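Local coordinates for DUF309 domain-containing protein (Thermus thermophilus, PDB 2CWY) that is of unknown function and folds as a small, single-chain bundle of five helices belonging to the DUF309 family, at residues Pro3-Val8 with Arg36-Gly41; Gly10-Gly15 with Gln86-Arg91; Val42-Ala47 with Glu66-Gly71. All coordinates share one frame; numbering follows the deposited sequence.

Contact 1 (Pro3-Val8 with Arg36-Gly41)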
loop_
_atom_site.group_PDB
_atom_site.type_symbol
_atom_site.label_atom_id
_atom_site.label_comp_id
_atom_site.label_asym_id
_atom_site.label_seq_id
_atom_site.Cartn_x
_atom_site.Cartn_y
_atom_site.Cartn_z
ATOM N N PRO A 3 0.405 -3.571 11.988
ATOM C CA PRO A 3 1.299 -2.433 11.745
ATOM C C PRO A 3 1.007 -1.178 12.577
ATOM O O PRO A 3 -0.140 -0.911 12.915
ATOM C CB PRO A 3 1.098 -2.148 10.249
ATOM C CG PRO A 3 0.630 -3.456 9.687
ATOM C CD PRO A 3 -0.310 -3.952 10.756
ATOM N N ASP A 4 2.054 -0.429 12.919
ATOM C CA ASP A 4 1.883 0.855 13.597
ATOM C C ASP A 4 1.875 1.758 12.357
ATOM O O ASP A 4 2.931 2.082 11.819
ATOM C CB ASP A 4 3.095 1.212 14.466
ATOM C CG ASP A 4 3.012 2.626 15.027
ATOM O OD1 ASP A 4 2.445 3.515 14.351
ATOM O OD2 ASP A 4 3.520 2.861 16.139
ATOM N N TRP A 5 0.690 2.143 11.891
ATOM C CA TRP A 5 0.601 2.945 10.676
ATOM C C TRP A 5 1.300 4.303 10.746
ATOM O O TRP A 5 1.681 4.861 9.720
ATOM C CB TRP A 5 -0.874 3.076 10.249
ATOM C CG TRP A 5 -1.498 1.760 9.827
ATOM C CD1 TRP A 5 -2.529 1.096 10.439
ATOM C CD2 TRP A 5 -1.144 0.970 8.677
ATOM N NE1 TRP A 5 -2.839 -0.052 9.734
ATOM C CE2 TRP A 5 -2.003 -0.149 8.652
ATOM C CE3 TRP A 5 -0.186 1.109 7.662
ATOM C CZ2 TRP A 5 -1.933 -1.132 7.646
ATOM C CZ3 TRP A 5 -0.120 0.132 6.657
ATOM C CH2 TRP A 5 -0.990 -0.971 6.663
ATOM N N GLU A 6 1.493 4.834 11.949
ATOM C CA GLU A 6 2.189 6.104 12.067
ATOM C C GLU A 6 3.617 5.895 11.569
ATOM O O GLU A 6 4.157 6.712 10.834
ATOM C CB GLU A 6 2.190 6.584 13.519
ATOM C CG GLU A 6 2.473 8.079 13.673
ATOM C CD GLU A 6 1.708 8.951 12.664
ATOM O OE1 GLU A 6 0.602 8.556 12.220
ATOM O OE2 GLU A 6 2.212 10.045 12.324
ATOM N N GLU A 7 4.227 4.785 11.964
ATOM C CA GLU A 7 5.582 4.469 11.524
ATOM C C GLU A 7 5.628 4.179 10.029
ATOM O O GLU A 7 6.522 4.649 9.318
ATOM C CB GLU A 7 6.114 3.240 12.265
ATOM C CG GLU A 7 6.499 3.523 13.690
ATOM C CD GLU A 7 7.483 4.669 13.780
ATOM O OE1 GLU A 7 8.566 4.569 13.154
ATOM O OE2 GLU A 7 7.161 5.665 14.467
ATOM N N VAL A 8 4.663 3.403 9.556
ATOM C CA VAL A 8 4.625 3.028 8.146
ATOM C C VAL A 8 4.438 4.243 7.257
ATOM O O VAL A 8 5.117 4.395 6.247
ATOM C CB VAL A 8 3.509 1.996 7.882
ATOM C CG1 VAL A 8 3.419 1.689 6.387
ATOM C CG2 VAL A 8 3.791 0.715 8.668
ATOM N N ARG A 36 -5.805 -9.142 5.097
ATOM C CA ARG A 36 -4.767 -9.590 4.173
ATOM C C ARG A 36 -4.886 -8.796 2.871
ATOM O O ARG A 36 -3.883 -8.389 2.285
ATOM C CB ARG A 36 -4.879 -11.110 3.903
ATOM C CG ARG A 36 -3.596 -11.754 3.340
ATOM C CD ARG A 36 -3.798 -13.232 2.937
ATOM N NE ARG A 36 -2.591 -13.832 2.359
ATOM C CZ ARG A 36 -1.618 -14.411 3.061
ATOM N NH1 ARG A 36 -1.697 -14.490 4.381
ATOM N NH2 ARG A 36 -0.552 -14.905 2.440
ATOM N N ARG A 37 -6.114 -8.539 2.432
ATOM C CA ARG A 37 -6.304 -7.781 1.202
ATOM C C ARG A 37 -5.772 -6.358 1.375
ATOM O O ARG A 37 -5.072 -5.827 0.506
ATOM C CB ARG A 37 -7.793 -7.760 0.824
ATOM C CG ARG A 37 -8.259 -9.046 0.137
ATOM C CD ARG A 37 -9.774 -9.085 0.039
ATOM N NE ARG A 37 -10.297 -7.894 -0.622
ATOM C CZ ARG A 37 -11.535 -7.443 -0.456
ATOM N NH1 ARG A 37 -12.369 -8.092 0.348
ATOM N NH2 ARG A 37 -11.929 -6.341 -1.078
ATOM N N LEU A 38 -6.098 -5.745 2.508
ATOM C CA LEU A 38 -5.635 -4.402 2.773
ATOM C C LEU A 38 -4.111 -4.337 2.757
ATOM O O LEU A 38 -3.533 -3.463 2.120
ATOM C CB LEU A 38 -6.144 -3.923 4.125
ATOM C CG LEU A 38 -5.498 -2.606 4.559
ATOM C CD1 LEU A 38 -6.052 -1.458 3.717
ATOM C CD2 LEU A 38 -5.759 -2.380 6.004
ATOM N N LEU A 39 -3.457 -5.259 3.464
ATOM C CA LEU A 39 -1.990 -5.258 3.516
ATOM C C LEU A 39 -1.365 -5.421 2.131
ATOM O O LEU A 39 -0.427 -4.697 1.773
ATOM C CB LEU A 39 -1.502 -6.348 4.484
ATOM C CG LEU A 39 -1.824 -6.024 5.954
ATOM C CD1 LEU A 39 -1.805 -7.291 6.789
ATOM C CD2 LEU A 39 -0.815 -5.004 6.491
ATOM N N GLN A 40 -1.891 -6.344 1.333
ATOM C CA GLN A 40 -1.342 -6.528 0.003
ATOM C C GLN A 40 -1.599 -5.308 -0.883
ATOM O O GLN A 40 -0.781 -4.979 -1.722
ATOM C CB GLN A 40 -1.913 -7.775 -0.656
ATOM C CG GLN A 40 -1.045 -8.236 -1.820
ATOM C CD GLN A 40 -1.390 -9.630 -2.269
ATOM O OE1 GLN A 40 -2.556 -9.943 -2.502
ATOM N NE2 GLN A 40 -0.378 -10.479 -2.396
ATOM N N GLY A 41 -2.735 -4.643 -0.686
ATOM C CA GLY A 41 -3.054 -3.460 -1.467
ATOM C C GLY A 41 -2.065 -2.339 -1.181
ATOM O O GLY A 41 -1.566 -1.691 -2.099
#
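Pro3 and Leu39 mark the closest backbone approach between these segments, their CA atoms 9.3 Å apart, so the helix start at 3-8 and the helical turns of 36-41 meet through side chains alone. Leu39 does most of the work. Its CG lies anti to the carbonyl carbon (chi1 -69°), and the CD2 methyl reaches across to both partners: it sits 3.8 Å from Pro3 CG and 4.0 Å from Trp5 CH2, coming at the indole obliquely. Leu38 adds a second, looser touch, its CD2 4.3 Å from Trp5 CZ2. Pro3 also folds back on its own segment, with CB 3.9 Å above the centre of the Trp5 ring, so that proline and indole present a joint apolar surface to the leucines. Behind them Asp4 N-caps helix 5-13: its OD1 accepts from Glu7 N at 3.2 Å, from above the carboxylate plane, and more weakly from Glu6 N. Leu24 of helix 17-30 touches both Pro3 and Trp5. No hydrogen bond crosses; the indole NE1 turns instead to a weak bond with Met77 O, so the hold between helix 33-53 and the start of helix 5-13 rests on shape and burial, not directional bonds.

Contact 2 (Gly10-Gly15 with Gln86-Arg91)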
loop_
_atom_site.group_PDB
_atom_site.type_symbol
_atom_site.label_atom_id
_atom_site.label_comp_id
_atom_site.label_asym_id
_atom_site.label_seq_id
_atom_site.Cartn_x
_atom_site.Cartn_y
_atom_site.Cartn_z
ATOM N N GLY A 10 5.283 7.074 8.014
ATOM C CA GLY A 10 6.494 7.857 8.194
ATOM C C GLY A 10 7.486 7.463 7.113
ATOM O O GLY A 10 8.123 8.318 6.494
ATOM N N LEU A 11 7.622 6.161 6.880
ATOM C CA LEU A 11 8.523 5.669 5.839
ATOM C C LEU A 11 8.035 6.177 4.487
ATOM O O LEU A 11 8.828 6.623 3.651
ATOM C CB LEU A 11 8.528 4.138 5.806
ATOM C CG LEU A 11 9.043 3.414 7.048
ATOM C CD1 LEU A 11 8.626 1.946 6.965
ATOM C CD2 LEU A 11 10.564 3.546 7.143
ATOM N N TRP A 12 6.724 6.089 4.277
ATOM C CA TRP A 12 6.105 6.534 3.027
ATOM C C TRP A 12 6.374 8.016 2.768
ATOM O O TRP A 12 6.707 8.407 1.644
ATOM C CB TRP A 12 4.599 6.293 3.083
ATOM C CG TRP A 12 3.843 6.664 1.826
ATOM C CD1 TRP A 12 3.570 7.927 1.365
ATOM C CD2 TRP A 12 3.237 5.760 0.890
ATOM N NE1 TRP A 12 2.832 7.862 0.207
ATOM C CE2 TRP A 12 2.612 6.546 -0.106
ATOM C CE3 TRP A 12 3.160 4.363 0.796
ATOM C CZ2 TRP A 12 1.914 5.981 -1.182
ATOM C CZ3 TRP A 12 2.463 3.800 -0.282
ATOM C CH2 TRP A 12 1.852 4.611 -1.250
ATOM N N ARG A 13 6.214 8.831 3.805
ATOM C CA ARG A 13 6.449 10.273 3.697
ATOM C C ARG A 13 7.907 10.569 3.378
ATOM O O ARG A 13 8.225 11.561 2.710
ATOM C CB ARG A 13 6.063 10.975 5.003
ATOM C CG ARG A 13 4.571 11.153 5.182
ATOM C CD ARG A 13 4.283 12.015 6.388
ATOM N NE ARG A 13 4.339 11.257 7.634
ATOM C CZ ARG A 13 3.293 10.640 8.174
ATOM N NH1 ARG A 13 2.109 10.697 7.575
ATOM N NH2 ARG A 13 3.434 9.968 9.312
ATOM N N ALA A 14 8.795 9.710 3.863
ATOM C CA ALA A 14 10.222 9.871 3.605
ATOM C C ALA A 14 10.634 9.238 2.267
ATOM O O ALA A 14 11.825 9.179 1.939
ATOM C CB ALA A 14 11.034 9.275 4.748
ATOM N N GLY A 15 9.652 8.764 1.503
ATOM C CA GLY A 15 9.936 8.163 0.205
ATOM C C GLY A 15 10.590 6.788 0.213
ATOM O O GLY A 15 11.190 6.360 -0.783
ATOM N N GLN A 86 -5.556 7.456 -2.963
ATOM C CA GLN A 86 -5.721 8.731 -3.671
ATOM C C GLN A 86 -4.352 9.349 -3.939
ATOM O O GLN A 86 -4.087 9.822 -5.046
ATOM C CB GLN A 86 -6.560 9.700 -2.836
ATOM C CG GLN A 86 -6.702 11.107 -3.434
ATOM C CD GLN A 86 -7.624 11.979 -2.604
ATOM O OE1 GLN A 86 -7.281 12.382 -1.492
ATOM N NE2 GLN A 86 -8.806 12.253 -3.128
ATOM N N GLU A 87 -3.479 9.333 -2.931
ATOM C CA GLU A 87 -2.146 9.901 -3.095
ATOM C C GLU A 87 -1.342 9.122 -4.136
ATOM O O GLU A 87 -0.718 9.714 -5.023
ATOM C CB GLU A 87 -1.372 9.933 -1.768
ATOM C CG GLU A 87 0.039 10.554 -1.931
ATOM C CD GLU A 87 0.915 10.433 -0.691
ATOM O OE1 GLU A 87 2.158 10.469 -0.840
ATOM O OE2 GLU A 87 0.373 10.312 0.432
ATOM N N ALA A 88 -1.355 7.795 -4.030
ATOM C CA ALA A 88 -0.629 6.960 -4.989
ATOM C C ALA A 88 -1.097 7.254 -6.408
ATOM O O ALA A 88 -0.280 7.413 -7.324
ATOM C CB ALA A 88 -0.844 5.484 -4.676
ATOM N N ARG A 89 -2.411 7.308 -6.598
ATOM C CA ARG A 89 -2.964 7.589 -7.916
ATOM C C ARG A 89 -2.444 8.914 -8.455
ATOM O O ARG A 89 -2.024 9.004 -9.607
ATOM C CB ARG A 89 -4.491 7.613 -7.861
ATOM C CG ARG A 89 -5.131 6.236 -7.873
ATOM C CD ARG A 89 -6.617 6.332 -7.539
ATOM N NE ARG A 89 -7.295 5.049 -7.713
ATOM C CZ ARG A 89 -8.505 4.768 -7.241
ATOM N NH1 ARG A 89 -9.178 5.679 -6.552
ATOM N NH2 ARG A 89 -9.054 3.583 -7.474
ATOM N N ARG A 90 -2.457 9.947 -7.625
ATOM C CA ARG A 90 -1.974 11.242 -8.080
ATOM C C ARG A 90 -0.496 11.203 -8.431
ATOM O O ARG A 90 -0.096 11.724 -9.482
ATOM C CB ARG A 90 -2.271 12.310 -7.031
ATOM C CG ARG A 90 -3.733 12.650 -7.008
ATOM C CD ARG A 90 -4.098 13.589 -5.880
ATOM N NE ARG A 90 -5.521 13.917 -5.926
ATOM C CZ ARG A 90 -6.187 14.419 -4.895
ATOM N NH1 ARG A 90 -5.553 14.644 -3.756
ATOM N NH2 ARG A 90 -7.482 14.682 -4.997
ATOM N N ARG A 91 0.312 10.561 -7.590
ATOM C CA ARG A 91 1.742 10.458 -7.869
ATOM C C ARG A 91 2.030 9.686 -9.161
ATOM O O ARG A 91 3.034 9.936 -9.828
ATOM C CB ARG A 91 2.479 9.794 -6.705
ATOM C CG ARG A 91 2.639 10.702 -5.485
ATOM C CD ARG A 91 3.446 10.037 -4.378
ATOM N NE ARG A 91 3.606 10.922 -3.226
ATOM C CZ ARG A 91 4.452 11.944 -3.183
ATOM N NH1 ARG A 91 5.229 12.209 -4.223
ATOM N NH2 ARG A 91 4.513 12.711 -2.097
#
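Trp12 is the residue of segment 10-15 that meets helix 81-92, and it spans a gap of 10.5 Å between its CA and that of Ala88. With CG anti to the backbone N (chi1 -178°), the indole swings out from its helix and offers an edge to 86-91. NE1 donates to Glu87 OE1 at 2.9 Å, the oxygen lying in the ring plane, while the carboxylate stands nearly upright to the ring, 85° between planes, and is met from above its own plane. Farther round the same edge, CH2 lies 4.4 Å from Ala88 CB. Glu87 OE1 takes a second donor through its anti lone pair, Arg91 NE at 2.8 Å, a nearly straight salt bridge one turn along the helix. Were Glu87 replaced by an alanine, the indole N-H would probably lose its acceptor and Arg91 the carboxylate that steadies it. After Trp12 the helix closes in a Schellman motif: Gly15, at positive phi, is C-prime, its N bonded to Trp12 O and the next backbone N to Leu11 O. The indole also packs on Leu45, Ala46 and Leu49 of helix 33-53 and meets Tyr17 of helix 17-30 edge-to-face, which places it at the junction of four helices.

Contact 3 (Val42-Ala47 with Glu66-Gly71)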
loop_
_atom_site.group_PDB
_atom_site.type_symbol
_atom_site.label_atom_id
_atom_site.label_comp_id
_atom_site.label_asym_id
_atom_site.label_seq_id
_atom_site.Cartn_x
_atom_site.Cartn_y
_atom_site.Cartn_z
ATOM N N VAL A 42 -1.780 -2.104 0.096
ATOM C CA VAL A 42 -0.825 -1.063 0.485
ATOM C C VAL A 42 0.573 -1.437 -0.047
ATOM O O VAL A 42 1.321 -0.581 -0.528
ATOM C CB VAL A 42 -0.765 -0.909 2.027
ATOM C CG1 VAL A 42 0.334 0.095 2.421
ATOM C CG2 VAL A 42 -2.108 -0.448 2.550
ATOM N N ILE A 43 0.916 -2.720 0.048
ATOM C CA ILE A 43 2.195 -3.198 -0.451
ATOM C C ILE A 43 2.312 -2.911 -1.958
ATOM O O ILE A 43 3.358 -2.460 -2.431
ATOM C CB ILE A 43 2.350 -4.724 -0.197
ATOM C CG1 ILE A 43 2.768 -4.974 1.258
ATOM C CG2 ILE A 43 3.357 -5.325 -1.177
ATOM C CD1 ILE A 43 2.726 -6.436 1.650
ATOM N N LEU A 44 1.236 -3.162 -2.702
ATOM C CA LEU A 44 1.246 -2.950 -4.155
ATOM C C LEU A 44 1.302 -1.467 -4.537
ATOM O O LEU A 44 1.848 -1.116 -5.580
ATOM C CB LEU A 44 0.022 -3.634 -4.790
ATOM C CG LEU A 44 0.063 -5.174 -4.772
ATOM C CD1 LEU A 44 -1.343 -5.763 -5.012
ATOM C CD2 LEU A 44 1.033 -5.646 -5.849
ATOM N N LEU A 45 0.729 -0.600 -3.705
ATOM C CA LEU A 45 0.793 0.837 -3.973
ATOM C C LEU A 45 2.245 1.273 -3.755
ATOM O O LEU A 45 2.808 2.033 -4.556
ATOM C CB LEU A 45 -0.118 1.613 -3.020
ATOM C CG LEU A 45 -1.617 1.331 -3.146
ATOM C CD1 LEU A 45 -2.378 2.235 -2.181
ATOM C CD2 LEU A 45 -2.072 1.585 -4.570
ATOM N N ALA A 46 2.850 0.801 -2.666
ATOM C CA ALA A 46 4.245 1.146 -2.395
ATOM C C ALA A 46 5.110 0.636 -3.559
ATOM O O ALA A 46 5.983 1.351 -4.068
ATOM C CB ALA A 46 4.707 0.516 -1.062
ATOM N N ALA A 47 4.851 -0.598 -3.982
ATOM C CA ALA A 47 5.605 -1.209 -5.077
ATOM C C ALA A 47 5.480 -0.407 -6.371
ATOM O O ALA A 47 6.445 -0.281 -7.127
ATOM C CB ALA A 47 5.129 -2.663 -5.292
ATOM N N GLU A 66 -5.832 -1.853 -6.552
ATOM C CA GLU A 66 -7.238 -1.470 -6.593
ATOM C C GLU A 66 -8.129 -2.703 -6.503
ATOM O O GLU A 66 -9.157 -2.682 -5.823
ATOM C CB GLU A 66 -7.527 -0.672 -7.868
ATOM C CG GLU A 66 -6.749 0.659 -7.906
ATOM C CD GLU A 66 -6.917 1.442 -9.200
ATOM O OE1 GLU A 66 -6.844 0.832 -10.288
ATOM O OE2 GLU A 66 -7.094 2.677 -9.116
ATOM N N ALA A 67 -7.723 -3.780 -7.169
ATOM C CA ALA A 67 -8.490 -5.019 -7.148
ATOM C C ALA A 67 -8.606 -5.564 -5.723
ATOM O O ALA A 67 -9.648 -6.086 -5.322
ATOM C CB ALA A 67 -7.828 -6.051 -8.051
ATOM N N ARG A 68 -7.533 -5.437 -4.955
ATOM C CA ARG A 68 -7.528 -5.924 -3.584
ATOM C C ARG A 68 -8.306 -5.020 -2.627
ATOM O O ARG A 68 -8.966 -5.504 -1.699
ATOM C CB ARG A 68 -6.090 -6.026 -3.066
ATOM C CG ARG A 68 -5.119 -6.817 -3.934
ATOM C CD ARG A 68 -5.174 -8.307 -3.680
ATOM N NE ARG A 68 -4.144 -9.006 -4.450
ATOM C CZ ARG A 68 -4.182 -9.174 -5.769
ATOM N NH1 ARG A 68 -5.202 -8.695 -6.470
ATOM N NH2 ARG A 68 -3.197 -9.813 -6.387
ATOM N N LEU A 69 -8.213 -3.708 -2.837
ATOM C CA LEU A 69 -8.856 -2.737 -1.945
ATOM C C LEU A 69 -10.335 -2.531 -2.216
ATOM O O LEU A 69 -11.089 -2.082 -1.347
ATOM C CB LEU A 69 -8.121 -1.394 -2.035
ATOM C CG LEU A 69 -6.638 -1.466 -1.640
ATOM C CD1 LEU A 69 -5.909 -0.225 -2.102
ATOM C CD2 LEU A 69 -6.520 -1.644 -0.118
ATOM N N GLU A 70 -10.747 -2.874 -3.426
ATOM C CA GLU A 70 -12.134 -2.719 -3.827
ATOM C C GLU A 70 -13.115 -3.401 -2.891
ATOM O O GLU A 70 -13.031 -4.606 -2.672
ATOM C CB GLU A 70 -12.335 -3.276 -5.235
ATOM C CG GLU A 70 -13.766 -3.140 -5.736
ATOM C CD GLU A 70 -14.158 -1.695 -5.991
ATOM O OE1 GLU A 70 -13.980 -0.850 -5.084
ATOM O OE2 GLU A 70 -14.647 -1.404 -7.104
ATOM N N GLY A 71 -14.042 -2.619 -2.342
ATOM C CA GLY A 71 -15.059 -3.179 -1.471
ATOM C C GLY A 71 -14.709 -3.296 -0.001
ATOM O O GLY A 71 -15.540 -3.731 0.800
#
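Leu45 and Leu69 meet on the buried side of this contact, CD1 to CD1 at 4.3 Å, where helix 33-53 runs past the last turn of helix 59-69. The helices come near each other at Leu45 and Glu66, whose CA atoms are 8.8 Å apart. Leu69 points toward the neighbouring helix, and the Leu45 side chain reaches out to meet its methyl. More apolar groups close in around the pair: Leu45 also rests on Ala65 and on Leu85 and Ala88 of helix 81-92, while Leu69 touches Trp81. This is the interior of an all-helical bundle in which the long helix 33-53 has other helices packed round it, and the two leucines form part of the seam between it and the two helices that follow in the chain. Away from that interior the packing changes character. Leu44, partly exposed, lays its CD1 4.1 Å from Arg68 CG, so a methyl meets the aliphatic stem of an arginine. The Arg68 chain bends at its second torsion (chi2 -84°), and this fold brings the guanidinium round so that the same methyl lies obliquely beside it, the real touch staying at CG. The polar end has its own tie, NE donating to Gln40 OE1 one helical turn before Leu44, and the Arg68 carbonyl receives Arg37 NE. Just beyond Leu69 helix 59-69 ends: Glu70 leaves helical angles and Gly71 turns at positive phi, both exposed to solvent.

Overall arrangement
Helix 33-53 is shared by contacts 1 and 3, and helix 5-13 by contacts 1 and 2. Their chemistry follows their place in the fold: contact 1, whose touching residues are all buried, is wholly apolar, whereas the charged groups of contacts 2 and 3 belong to partly exposed residues, Glu87 and Arg68, set beside a buried indole in one case and a buried leucine pair in the other. Contacts 1 and 3, centres about 10 Å apart, run together through Leu38 against Leu69, with a polar tie nearer the surface. Contacts 2 and 3 are joined by a salt bridge between Arg89 NH2 and Glu66 OE2. In sequence, contact 3 is nested within the loop closed by contact 2.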